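Local coordinates for protein putative aminooxidase (Propionibacterium acnes, PDB 2BA9) that isomerises polyunsaturated fatty acids, producing conjugated linoleic acid, and binds flavin-adenine dinucleotide in a fold of the flavin-containing amine oxidoreductase family, at residues 84-89 and 196-201; 135-140 and 177-182; 227-230 and 235-238; 343-348 and 360-365. All blocks are in the same frame, centred on the assembly; numbering follows the deposited sequence.

The four contacts lie well apart in the single chain, and none touches another. Contact 1 brings the side chain of Leu198 to about 7 Å from FAD, and contact 2 is nested along the chain inside the loop that contact 1 closes, their centres about 28 Å apart. In contact 3 the side chain of Ile229 comes about 8 Å from FAD, yet its centre is about 44 Å from that of contact 1, on the opposite side of the chain's centre. Contacts 1 and 4 reach the same mixed sheet, with centres about 24 Å apart; the side chain of Glu365 in contact 4 is about 11 Å from FAD. Contact 2 instead has a sodium ion about 11 Å from the side chain of Ala179.

Contact 1: 84-89 and 196-201; sequences PKLRRE and GDLWTW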
loop_
_atom_site.group_PDB
_atom_site.type_symbol
_atom_site.label_atom_id
_atom_site.label_comp_id
_atom_site.label_asym_id
_atom_site.label_seq_id
_atom_site.Cartn_x
_atom_site.Cartn_y
_atom_site.Cartn_z
ATOM N N PRO A 84 5.943 -19.157 -3.763
ATOM C CA PRO A 84 5.815 -19.689 -5.119
ATOM C C PRO A 84 5.990 -18.591 -6.172
ATOM O O PRO A 84 5.570 -17.448 -5.958
ATOM C CB PRO A 84 4.401 -20.294 -5.151
ATOM C CG PRO A 84 3.726 -19.917 -3.875
ATOM C CD PRO A 84 4.663 -19.112 -3.034
ATOM N N LYS A 85 6.624 -18.947 -7.287
ATOM C CA LYS A 85 6.935 -18.004 -8.357
ATOM C C LYS A 85 5.631 -17.433 -8.907
ATOM O O LYS A 85 4.623 -18.134 -8.979
ATOM C CB LYS A 85 7.735 -18.702 -9.468
ATOM C CG LYS A 85 8.411 -17.755 -10.478
ATOM C CD LYS A 85 9.118 -18.518 -11.616
ATOM C CE LYS A 85 10.162 -17.647 -12.349
ATOM N NZ LYS A 85 11.501 -17.616 -11.665
ATOM N N LEU A 86 5.648 -16.151 -9.256
ATOM C CA LEU A 86 4.477 -15.491 -9.828
ATOM C C LEU A 86 4.500 -15.557 -11.353
ATOM O O LEU A 86 5.538 -15.441 -11.972
ATOM C CB LEU A 86 4.419 -14.038 -9.368
ATOM C CG LEU A 86 3.902 -13.899 -7.939
ATOM C CD1 LEU A 86 4.298 -12.572 -7.383
ATOM C CD2 LEU A 86 2.391 -14.104 -7.883
ATOM N N ARG A 87 3.341 -15.793 -11.948
ATOM C CA ARG A 87 3.183 -15.655 -13.393
ATOM C C ARG A 87 1.732 -15.373 -13.713
ATOM O O ARG A 87 0.850 -15.637 -12.899
ATOM C CB ARG A 87 3.751 -16.853 -14.196
ATOM C CG ARG A 87 4.328 -18.063 -13.407
ATOM C CD ARG A 87 5.589 -18.714 -14.052
ATOM N NE ARG A 87 5.695 -18.626 -15.515
ATOM C CZ ARG A 87 6.704 -19.129 -16.240
ATOM N NH1 ARG A 87 7.714 -19.785 -15.655
ATOM N NH2 ARG A 87 6.703 -18.984 -17.568
ATOM N N ARG A 88 1.495 -14.814 -14.890
ATOM C CA ARG A 88 0.192 -14.242 -15.199
ATOM C C ARG A 88 -0.168 -14.381 -16.670
ATOM O O ARG A 88 0.679 -14.613 -17.524
ATOM C CB ARG A 88 0.123 -12.762 -14.754
ATOM C CG ARG A 88 0.812 -11.727 -15.665
ATOM C CD ARG A 88 2.328 -11.940 -15.830
ATOM N NE ARG A 88 2.906 -10.929 -16.718
ATOM C CZ ARG A 88 2.863 -10.978 -18.050
ATOM N NH1 ARG A 88 3.416 -9.998 -18.760
ATOM N NH2 ARG A 88 2.270 -11.996 -18.684
ATOM N N GLU A 89 -1.452 -14.256 -16.941
ATOM C CA GLU A 89 -1.937 -14.074 -18.298
ATOM C C GLU A 89 -2.858 -12.847 -18.325
ATOM O O GLU A 89 -3.162 -12.251 -17.280
ATOM C CB GLU A 89 -2.651 -15.328 -18.791
ATOM C CG GLU A 89 -4.026 -15.549 -18.182
ATOM C CD GLU A 89 -4.579 -16.942 -18.432
ATOM O OE1 GLU A 89 -4.012 -17.687 -19.258
ATOM O OE2 GLU A 89 -5.593 -17.293 -17.784
ATOM N N GLY A 196 8.975 -9.930 -14.319
ATOM C CA GLY A 196 8.484 -10.907 -13.335
ATOM C C GLY A 196 9.531 -11.254 -12.274
ATOM O O GLY A 196 9.547 -12.376 -11.728
ATOM N N ASP A 197 10.418 -10.300 -11.990
ATOM C CA ASP A 197 11.438 -10.474 -10.956
ATOM C C ASP A 197 10.819 -10.017 -9.629
ATOM O O ASP A 197 11.043 -8.890 -9.171
ATOM C CB ASP A 197 12.699 -9.676 -11.339
ATOM C CG ASP A 197 13.931 -10.057 -10.523
ATOM O OD1 ASP A 197 13.946 -11.116 -9.850
ATOM O OD2 ASP A 197 14.915 -9.278 -10.579
ATOM N N LEU A 198 10.028 -10.907 -9.023
ATOM C CA LEU A 198 9.133 -10.550 -7.918
ATOM C C LEU A 198 9.275 -11.478 -6.708
ATOM O O LEU A 198 9.290 -12.707 -6.855
ATOM C CB LEU A 198 7.687 -10.582 -8.409
ATOM C CG LEU A 198 7.318 -9.533 -9.459
ATOM C CD1 LEU A 198 6.067 -9.938 -10.229
ATOM C CD2 LEU A 198 7.126 -8.181 -8.805
ATOM N N TRP A 199 9.368 -10.893 -5.513
ATOM C CA TRP A 199 9.429 -11.672 -4.276
ATOM C C TRP A 199 8.042 -12.084 -3.795
ATOM O O TRP A 199 7.092 -11.304 -3.858
ATOM C CB TRP A 199 10.070 -10.869 -3.147
ATOM C CG TRP A 199 11.462 -10.424 -3.364
ATOM C CD1 TRP A 199 12.329 -10.840 -4.325
ATOM C CD2 TRP A 199 12.176 -9.488 -2.553
ATOM N NE1 TRP A 199 13.533 -10.205 -4.173
ATOM C CE2 TRP A 199 13.464 -9.370 -3.090
ATOM C CE3 TRP A 199 11.841 -8.735 -1.416
ATOM C CZ2 TRP A 199 14.428 -8.537 -2.530
ATOM C CZ3 TRP A 199 12.786 -7.910 -0.869
ATOM C CH2 TRP A 199 14.068 -7.813 -1.420
ATOM N N THR A 200 7.946 -13.315 -3.303
ATOM C CA THR A 200 6.783 -13.800 -2.570
ATOM C C THR A 200 7.299 -14.619 -1.401
ATOM O O THR A 200 8.468 -15.014 -1.370
ATOM C CB THR A 200 5.849 -14.710 -3.411
ATOM O OG1 THR A 200 6.538 -15.910 -3.801
ATOM C CG2 THR A 200 5.343 -13.987 -4.659
ATOM N N TRP A 201 6.408 -14.892 -0.454
ATOM C CA TRP A 201 6.772 -15.593 0.772
ATOM C C TRP A 201 5.832 -16.775 0.984
ATOM O O TRP A 201 4.612 -16.604 0.947
ATOM C CB TRP A 201 6.713 -14.602 1.944
ATOM C CG TRP A 201 7.770 -13.544 1.832
ATOM C CD1 TRP A 201 9.024 -13.589 2.365
ATOM C CD2 TRP A 201 7.687 -12.314 1.117
ATOM N NE1 TRP A 201 9.717 -12.456 2.048
ATOM C CE2 TRP A 201 8.923 -11.656 1.276
ATOM C CE3 TRP A 201 6.684 -11.694 0.371
ATOM C CZ2 TRP A 201 9.187 -10.405 0.709
ATOM C CZ3 TRP A 201 6.947 -10.453 -0.196
ATOM C CH2 TRP A 201 8.190 -9.819 -0.016
HETATM O O HOH W 1 10.226 -14.893 -10.395
HETATM O O HOH W 2 7.819 -14.676 -8.274
#
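Two irregular stretches meet here, Pro84 and Leu86 on the approach to strand 88-91 against Leu198 and Thr200 in the loop between helices 187-195 and 204-215, joined by one direct hydrogen bond, bridging water and a small apolar patch. The direct bond runs from Thr200 OG1 to Pro84 O at 2.8 Å, the hydroxyl coming in 48° out of the carbonyl plane. With chi1 at 64°, OG1 of Thr200 sits between its backbone N and carbonyl carbon, while CG2 is turned beside the backbone N and faces Leu86. There the methyl CG2 of Thr200 presses on CD1 of Leu86 at 3.2 Å, closer than two methyls normally sit. The same CD1 of Leu86 also meets CB of Leu198 at 4.1 Å, the two leucine side chains crossing at about a right angle. One water accepts from Leu86 N and donates to Leu198 O, each at 2.8 Å, which ties the two segments together beside the leucines. A second water donates to Gly196 O at 2.9 Å and takes a weak bond from Lys85 NZ. Gly196, with positive phi, is the C-prime residue of the Schellman motif that ends helix 187-195, so this water bridge lies just where the helix ends. The Leu198 side chain packs on Val64 and is about 7 Å from FAD and about 4 Å from a bound dodecaethylene glycol, which probably comes from the crystallisation liquor but may mark the edge of a pocket. Leu86 leans on Tyr314 of strand 310-315, and Trp199 and Trp201 reach Met74 of helix 68-77.

Contact 2: 135-140 and 177-182; sequences NKVHED and PAAYVL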
loop_
_atom_site.group_PDB
_atom_site.type_symbol
_atom_site.label_atom_id
_atom_site.label_comp_id
_atom_site.label_asym_id
_atom_site.label_seq_id
_atom_site.Cartn_x
_atom_site.Cartn_y
_atom_site.Cartn_z
ATOM N N ASN A 135 10.786 16.214 -0.079
ATOM C CA ASN A 135 11.521 16.799 -1.189
ATOM C C ASN A 135 10.512 17.096 -2.300
ATOM O O ASN A 135 9.988 16.177 -2.943
ATOM C CB ASN A 135 12.633 15.869 -1.685
ATOM C CG ASN A 135 13.552 15.379 -0.556
ATOM O OD1 ASN A 135 13.557 14.190 -0.217
ATOM N ND2 ASN A 135 14.338 16.289 0.016
ATOM N N LYS A 136 10.216 18.379 -2.494
ATOM C CA LYS A 136 9.152 18.816 -3.412
ATOM C C LYS A 136 9.436 18.376 -4.855
ATOM O O LYS A 136 10.495 18.683 -5.425
ATOM C CB LYS A 136 8.997 20.340 -3.330
ATOM C CG LYS A 136 7.761 20.944 -4.023
ATOM C CD LYS A 136 7.959 22.485 -4.226
ATOM C CE LYS A 136 6.803 23.141 -4.973
ATOM N NZ LYS A 136 7.020 24.616 -5.291
ATOM N N VAL A 137 8.482 17.668 -5.447
ATOM C CA VAL A 137 8.662 17.116 -6.789
ATOM C C VAL A 137 8.374 18.162 -7.861
ATOM O O VAL A 137 7.690 19.153 -7.615
ATOM C CB VAL A 137 7.776 15.868 -7.027
ATOM C CG1 VAL A 137 8.056 14.787 -5.959
ATOM C CG2 VAL A 137 6.288 16.245 -7.039
ATOM N N HIS A 138 8.924 17.928 -9.047
ATOM C CA HIS A 138 8.627 18.719 -10.243
ATOM C C HIS A 138 7.109 18.902 -10.405
ATOM O O HIS A 138 6.354 17.953 -10.204
ATOM C CB HIS A 138 9.176 17.991 -11.476
ATOM C CG HIS A 138 9.206 18.830 -12.716
ATOM N ND1 HIS A 138 8.065 19.230 -13.377
ATOM C CD2 HIS A 138 10.243 19.325 -13.427
ATOM C CE1 HIS A 138 8.402 19.943 -14.435
ATOM N NE2 HIS A 138 9.716 20.005 -14.493
ATOM N N GLU A 139 6.671 20.100 -10.795
ATOM C CA GLU A 139 5.234 20.408 -10.884
ATOM C C GLU A 139 4.448 19.405 -11.740
ATOM O O GLU A 139 3.289 19.077 -11.442
ATOM C CB GLU A 139 5.005 21.840 -11.389
ATOM C CG GLU A 139 5.374 22.058 -12.849
ATOM C CD GLU A 139 5.649 23.507 -13.189
ATOM O OE1 GLU A 139 5.169 24.408 -12.454
ATOM O OE2 GLU A 139 6.367 23.749 -14.191
ATOM N N ASP A 140 5.076 18.919 -12.804
ATOM C CA ASP A 140 4.423 17.970 -13.699
ATOM C C ASP A 140 3.969 16.709 -12.953
ATOM O O ASP A 140 2.949 16.124 -13.287
ATOM C CB ASP A 140 5.351 17.581 -14.850
ATOM C CG ASP A 140 5.661 18.736 -15.785
ATOM O OD1 ASP A 140 5.066 19.838 -15.666
ATOM O OD2 ASP A 140 6.532 18.531 -16.646
ATOM N N PRO A 177 -2.419 11.387 -8.676
ATOM C CA PRO A 177 -1.225 12.147 -9.068
ATOM C C PRO A 177 0.029 11.326 -9.411
ATOM O O PRO A 177 0.325 10.323 -8.735
ATOM C CB PRO A 177 -0.954 13.026 -7.834
ATOM C CG PRO A 177 -2.272 13.137 -7.142
ATOM C CD PRO A 177 -2.925 11.816 -7.353
ATOM N N ALA A 178 0.778 11.805 -10.415
ATOM C CA ALA A 178 1.985 11.122 -10.923
ATOM C C ALA A 178 2.996 10.741 -9.831
ATOM O O ALA A 178 3.606 9.668 -9.895
ATOM C CB ALA A 178 2.669 11.974 -11.997
ATOM N N ALA A 179 3.153 11.611 -8.840
ATOM C CA ALA A 179 4.125 11.418 -7.739
ATOM C C ALA A 179 3.946 10.105 -6.969
ATOM O O ALA A 179 4.917 9.486 -6.528
ATOM C CB ALA A 179 4.032 12.566 -6.773
ATOM N N TYR A 180 2.706 9.698 -6.766
ATOM C CA TYR A 180 2.449 8.419 -6.118
ATOM C C TYR A 180 2.883 7.277 -7.033
ATOM O O TYR A 180 3.590 6.370 -6.601
ATOM C CB TYR A 180 0.968 8.286 -5.743
ATOM C CG TYR A 180 0.514 9.307 -4.731
ATOM C CD1 TYR A 180 0.999 9.284 -3.423
ATOM C CD2 TYR A 180 -0.401 10.293 -5.076
ATOM C CE1 TYR A 180 0.590 10.219 -2.485
ATOM C CE2 TYR A 180 -0.830 11.233 -4.143
ATOM C CZ TYR A 180 -0.329 11.201 -2.848
ATOM O OH TYR A 180 -0.763 12.147 -1.922
ATOM N N VAL A 181 2.497 7.352 -8.302
ATOM C CA VAL A 181 2.708 6.239 -9.237
ATOM C C VAL A 181 4.194 5.936 -9.351
ATOM O O VAL A 181 4.605 4.777 -9.222
ATOM C CB VAL A 181 2.145 6.542 -10.653
ATOM C CG1 VAL A 181 2.447 5.361 -11.637
ATOM C CG2 VAL A 181 0.620 6.881 -10.578
ATOM N N LEU A 182 4.974 7.001 -9.565
ATOM C CA LEU A 182 6.382 6.896 -9.919
ATOM C C LEU A 182 7.327 6.695 -8.715
ATOM O O LEU A 182 8.487 6.298 -8.895
ATOM C CB LEU A 182 6.781 8.094 -10.786
ATOM C CG LEU A 182 6.109 8.055 -12.175
ATOM C CD1 LEU A 182 6.173 9.397 -12.896
ATOM C CD2 LEU A 182 6.743 6.945 -13.032
#
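Chi1 of -56° sets CG1 of Val137 beside the backbone N and leaves CG2 flanked by N and the carbonyl carbon, pointing at Ala179, whose CB it meets at 4.3 Å. Ala179 has a single methyl to offer, directed at the loop, and this pair is the apolar touch between the two segments. A little further on, Ala178 turns its CB toward the backbone of Asp140, 4.4 Å from Asp140 O. The contact is thus small and loose, with the side of the helix carrying Ala178 and Ala179 laid against an irregular loop. That loop is stiffened from within: Asp140 N donates to His138 ND1 at 3.1 Å, nearly straight at 164°, and the donor lies in the plane of the imidazole, 2° out of it. The carboxylate of Asp140 leads away from the helix, where OD2 is hydrogen-bonded to Tyr125 OH. Pro177 stands at the N-cap position, and the first turn carries on with Leu182 N bonded to Ala178 O. Backbone bonds of Ala178 with Leu143 and of Ala179 with Leu141 tie the start of helix 178-184 to the next residues of the same loop. Tyr379 of helix 376-380 touches both Val137 and Ala179, while Phe148 of helix 145-151 packs on Ala178.

Contact 3: 227-230 and 235-238; sequences TRIT and KVHI
Thr230 and His237 run alongside each other from one face of the sheet, with OG1 of Thr230 3.9 Å from CB of His237. The imidazole itself leads off toward His239, with which it stacks. A chi1 of 57° folds the hydroxyl of Thr230 back over its own backbone, and it finds its hydrogen-bond partner in OE1 of Glu232, in the turn. On the other face Ile229 stands against Ile238, CG1 to CG1 at 4.2 Å, and CG2 of Ile229 lies 4.0 Å from CG1 of Val236, the two side chains meeting at a slant. These strands form a beta hairpin, the first two of a three-stranded antiparallel sheet, with Thr230 and His237 as a hydrogen-bonded pair and Ile229 and Ile238 as a non-hydrogen-bonded one. Thr230 N meets His237 O at 3.0 Å in the carbonyl plane, and His237 N returns to Thr230 O at 2.9 Å, the C=O...N angle being 174°. Ile229 CA adds a CA-H...O contact to His237 O at 3.3 Å. Further back, two residues, Thr227 and Arg228, sit opposite the single His239, a classic beta bulge. Leu250 of strand 249-252, in the parallel sheet, packs on both Ile229 and Val236.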
loop_
_atom_site.group_PDB
_atom_site.type_symbol
_atom_site.label_atom_id
_atom_site.label_comp_id
_atom_site.label_asym_id
_atom_site.label_seq_id
_atom_site.Cartn_x
_atom_site.Cartn_y
_atom_site.Cartn_z
ATOM N N THR A 227 -9.244 5.641 23.127
ATOM C CA THR A 227 -10.447 6.460 23.065
ATOM C C THR A 227 -10.152 7.952 23.025
ATOM O O THR A 227 -10.999 8.733 22.582
ATOM C CB THR A 227 -11.354 6.157 24.251
ATOM O OG1 THR A 227 -10.664 6.481 25.462
ATOM C CG2 THR A 227 -11.742 4.671 24.255
ATOM N N ARG A 228 -8.958 8.347 23.472
ATOM C CA ARG A 228 -8.603 9.756 23.575
ATOM C C ARG A 228 -7.084 9.975 23.584
ATOM O O ARG A 228 -6.361 9.276 24.290
ATOM C CB ARG A 228 -9.231 10.350 24.849
ATOM C CG ARG A 228 -9.313 11.876 24.877
ATOM C CD ARG A 228 -10.446 12.367 25.786
ATOM N NE ARG A 228 -11.673 11.566 25.620
ATOM C CZ ARG A 228 -12.198 10.738 26.537
ATOM N NH1 ARG A 228 -11.649 10.587 27.750
ATOM N NH2 ARG A 228 -13.309 10.060 26.240
ATOM N N ILE A 229 -6.615 10.929 22.779
ATOM C CA ILE A 229 -5.243 11.442 22.873
ATOM C C ILE A 229 -5.299 12.961 22.970
ATOM O O ILE A 229 -5.902 13.623 22.120
ATOM C CB ILE A 229 -4.351 11.045 21.669
ATOM C CG1 ILE A 229 -4.201 9.519 21.581
ATOM C CG2 ILE A 229 -2.984 11.720 21.775
ATOM C CD1 ILE A 229 -3.378 9.031 20.402
ATOM N N THR A 230 -4.682 13.494 24.025
ATOM C CA THR A 230 -4.548 14.934 24.237
ATOM C C THR A 230 -3.070 15.278 24.433
ATOM O O THR A 230 -2.300 14.482 24.978
ATOM C CB THR A 230 -5.354 15.400 25.458
ATOM O OG1 THR A 230 -4.928 14.671 26.618
ATOM C CG2 THR A 230 -6.842 15.175 25.228
ATOM N N LYS A 235 3.473 17.172 26.592
ATOM C CA LYS A 235 3.383 15.714 26.731
ATOM C C LYS A 235 2.237 15.142 25.915
ATOM O O LYS A 235 1.360 15.873 25.453
ATOM C CB LYS A 235 3.173 15.327 28.196
ATOM C CG LYS A 235 4.194 15.892 29.149
ATOM C CD LYS A 235 5.611 15.422 28.828
ATOM C CE LYS A 235 6.612 16.052 29.791
ATOM N NZ LYS A 235 6.604 17.545 29.696
ATOM N N VAL A 236 2.256 13.822 25.756
ATOM C CA VAL A 236 1.199 13.104 25.076
ATOM C C VAL A 236 0.495 12.193 26.066
ATOM O O VAL A 236 1.092 11.235 26.569
ATOM C CB VAL A 236 1.751 12.232 23.928
ATOM C CG1 VAL A 236 0.642 11.395 23.331
ATOM C CG2 VAL A 236 2.406 13.089 22.860
ATOM N N HIS A 237 -0.771 12.482 26.348
ATOM C CA HIS A 237 -1.559 11.592 27.193
ATOM C C HIS A 237 -2.526 10.777 26.355
ATOM O O HIS A 237 -3.341 11.334 25.622
ATOM C CB HIS A 237 -2.310 12.332 28.292
ATOM C CG HIS A 237 -2.443 11.525 29.549
ATOM N ND1 HIS A 237 -2.017 11.977 30.781
ATOM C CD2 HIS A 237 -2.912 10.270 29.752
ATOM C CE1 HIS A 237 -2.243 11.047 31.692
ATOM N NE2 HIS A 237 -2.784 10.000 31.093
ATOM N N ILE A 238 -2.409 9.457 26.483
ATOM C CA ILE A 238 -3.198 8.502 25.727
ATOM C C ILE A 238 -4.167 7.860 26.688
ATOM O O ILE A 238 -3.762 7.443 27.764
ATOM C CB ILE A 238 -2.315 7.383 25.117
ATOM C CG1 ILE A 238 -1.264 7.958 24.165
ATOM C CG2 ILE A 238 -3.164 6.364 24.371
ATOM C CD1 ILE A 238 -0.043 8.554 24.879
#

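Contact 4: 343-348 and 360-365; sequences ECRQMV and EKIIEE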
loop_
_atom_site.group_PDB
_atom_site.type_symbol
_atom_site.label_atom_id
_atom_site.label_comp_id
_atom_site.label_asym_id
_atom_site.label_seq_id
_atom_site.Cartn_x
_atom_site.Cartn_y
_atom_site.Cartn_z
ATOM N N GLU A 343 -23.194 -5.589 -4.689
ATOM C CA GLU A 343 -23.142 -5.678 -6.138
ATOM C C GLU A 343 -21.756 -6.101 -6.607
ATOM O O GLU A 343 -21.607 -6.749 -7.638
ATOM C CB GLU A 343 -23.540 -4.334 -6.761
ATOM C CG GLU A 343 -22.469 -3.245 -6.683
ATOM C CD GLU A 343 -22.911 -1.957 -7.347
ATOM O OE1 GLU A 343 -23.291 -2.002 -8.537
ATOM O OE2 GLU A 343 -22.861 -0.899 -6.688
ATOM N N CYS A 344 -20.745 -5.721 -5.840
ATOM C CA CYS A 344 -19.381 -6.121 -6.119
ATOM C C CYS A 344 -19.152 -7.615 -5.861
ATOM O O CYS A 344 -18.485 -8.278 -6.656
ATOM C CB CYS A 344 -18.412 -5.270 -5.304
ATOM S SG CYS A 344 -18.402 -3.540 -5.860
ATOM N N ARG A 345 -19.700 -8.147 -4.765
ATOM C CA ARG A 345 -19.610 -9.584 -4.523
ATOM C C ARG A 345 -20.303 -10.367 -5.648
ATOM O O ARG A 345 -19.789 -11.394 -6.090
ATOM C CB ARG A 345 -20.173 -9.994 -3.156
ATOM C CG ARG A 345 -19.962 -11.496 -2.846
ATOM C CD ARG A 345 -20.547 -11.926 -1.499
ATOM N NE ARG A 345 -19.842 -11.330 -0.372
ATOM C CZ ARG A 345 -20.250 -11.372 0.897
ATOM N NH1 ARG A 345 -21.368 -11.995 1.238
ATOM N NH2 ARG A 345 -19.533 -10.784 1.845
ATOM N N GLN A 346 -21.453 -9.888 -6.122
ATOM C CA GLN A 346 -22.118 -10.567 -7.241
ATOM C C GLN A 346 -21.255 -10.528 -8.510
ATOM O O GLN A 346 -21.218 -11.496 -9.271
ATOM C CB GLN A 346 -23.517 -9.993 -7.508
ATOM C CG GLN A 346 -24.356 -10.798 -8.526
ATOM C CD GLN A 346 -24.593 -12.244 -8.111
ATOM O OE1 GLN A 346 -24.893 -12.528 -6.946
ATOM N NE2 GLN A 346 -24.489 -13.167 -9.069
ATOM N N MET A 347 -20.544 -9.420 -8.727
ATOM C CA MET A 347 -19.613 -9.328 -9.854
ATOM C C MET A 347 -18.449 -10.297 -9.728
ATOM O O MET A 347 -17.944 -10.779 -10.733
ATOM C CB MET A 347 -19.112 -7.903 -10.047
ATOM C CG MET A 347 -20.117 -7.031 -10.773
ATOM S SD MET A 347 -19.537 -5.371 -11.135
ATOM C CE MET A 347 -20.010 -4.565 -9.599
ATOM N N VAL A 348 -18.012 -10.580 -8.506
ATOM C CA VAL A 348 -17.014 -11.617 -8.275
ATOM C C VAL A 348 -17.561 -12.950 -8.825
ATOM O O VAL A 348 -16.894 -13.667 -9.578
ATOM C CB VAL A 348 -16.668 -11.767 -6.769
ATOM C CG1 VAL A 348 -15.715 -12.931 -6.538
ATOM C CG2 VAL A 348 -16.049 -10.493 -6.218
ATOM N N GLU A 360 -17.214 -21.691 -6.155
ATOM C CA GLU A 360 -18.065 -22.537 -5.331
ATOM C C GLU A 360 -18.334 -21.894 -3.987
ATOM O O GLU A 360 -19.402 -22.083 -3.420
ATOM C CB GLU A 360 -17.414 -23.893 -5.088
ATOM C CG GLU A 360 -17.136 -24.637 -6.374
ATOM C CD GLU A 360 -16.370 -25.929 -6.160
ATOM O OE1 GLU A 360 -15.506 -25.982 -5.247
ATOM O OE2 GLU A 360 -16.638 -26.890 -6.916
ATOM N N LYS A 361 -17.337 -21.179 -3.466
ATOM C CA LYS A 361 -17.426 -20.582 -2.152
ATOM C C LYS A 361 -16.483 -19.399 -1.991
ATOM O O LYS A 361 -15.378 -19.442 -2.480
ATOM C CB LYS A 361 -17.067 -21.631 -1.111
ATOM C CG LYS A 361 -17.607 -21.328 0.261
ATOM C CD LYS A 361 -19.087 -21.665 0.384
ATOM C CE LYS A 361 -19.340 -23.182 0.452
ATOM N NZ LYS A 361 -18.260 -23.965 1.077
ATOM N N ILE A 362 -16.945 -18.363 -1.282
ATOM C CA ILE A 362 -16.091 -17.287 -0.760
ATOM C C ILE A 362 -15.995 -17.493 0.751
ATOM O O ILE A 362 -16.997 -17.330 1.483
ATOM C CB ILE A 362 -16.657 -15.861 -1.016
ATOM C CG1 ILE A 362 -16.861 -15.585 -2.513
ATOM C CG2 ILE A 362 -15.708 -14.821 -0.464
ATOM C CD1 ILE A 362 -17.879 -14.480 -2.801
ATOM N N ILE A 363 -14.807 -17.867 1.220
ATOM C CA ILE A 363 -14.609 -18.192 2.640
ATOM C C ILE A 363 -14.197 -16.959 3.459
ATOM O O ILE A 363 -14.377 -16.943 4.672
ATOM C CB ILE A 363 -13.582 -19.364 2.854
ATOM C CG1 ILE A 363 -12.153 -18.938 2.489
ATOM C CG2 ILE A 363 -14.012 -20.622 2.045
ATOM C CD1 ILE A 363 -11.046 -19.804 3.124
ATOM N N GLU A 364 -13.659 -15.939 2.792
ATOM C CA GLU A 364 -13.307 -14.670 3.436
ATOM C C GLU A 364 -13.397 -13.472 2.473
ATOM O O GLU A 364 -12.975 -13.538 1.320
ATOM C CB GLU A 364 -11.898 -14.737 4.042
ATOM C CG GLU A 364 -11.608 -13.651 5.055
ATOM C CD GLU A 364 -10.177 -13.678 5.624
ATOM O OE1 GLU A 364 -9.453 -14.690 5.484
ATOM O OE2 GLU A 364 -9.782 -12.658 6.217
ATOM N N GLU A 365 -13.932 -12.372 2.988
ATOM C CA GLU A 365 -14.013 -11.112 2.265
ATOM C C GLU A 365 -13.552 -9.972 3.138
ATOM O O GLU A 365 -13.898 -9.909 4.325
ATOM C CB GLU A 365 -15.441 -10.823 1.830
ATOM C CG GLU A 365 -15.525 -9.701 0.836
ATOM C CD GLU A 365 -16.923 -9.442 0.406
ATOM O OE1 GLU A 365 -17.641 -8.763 1.173
ATOM O OE2 GLU A 365 -17.313 -9.939 -0.679
#
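A helix-on-sheet contact at the surface joins helix 341-355 to strand 359-373, an outermost strand of the mixed sheet, through a salt bridge with an apolar touch beside it. Arg345 reaches from the helix, CG anti to the backbone N (chi1 -175°), and the chain then bends at chi3, -67°, which brings the guanidinium round to Glu365. Glu365 comes to meet it from the strand with an extended side chain. The grip is side-on and two-pronged: NE of Arg345 donates to OE2 of Glu365 at 2.9 Å, and NH2 of Arg345 donates to OE1 of Glu365 at 2.8 Å. Using both nitrogens on one edge restrains the rotation of the guanidinium about its own chain. The carboxylate does not lie flat with it, however, and the planes are 52° apart, so both donors come at the oxygens from above the carboxylate plane. Seen from the arginine, OE2 lies within its plane while OE1 is tilted somewhat from it. Asp284 of strand 277-288 brings a second acidic group close to OE2 of Glu365, and the positive charge of Arg345 would be expected to offset their mutual repulsion. Val348, one turn on, packs on Asp284, Thr327 and Leu329 of the sheet. The aliphatic part of Arg345 serves a second purpose, with CD1 of Ile362 3.6 Å from its CG, the two side chains crossing at a slant. CD1 of Ile362 also lies 3.9 Å from Arg345 CD.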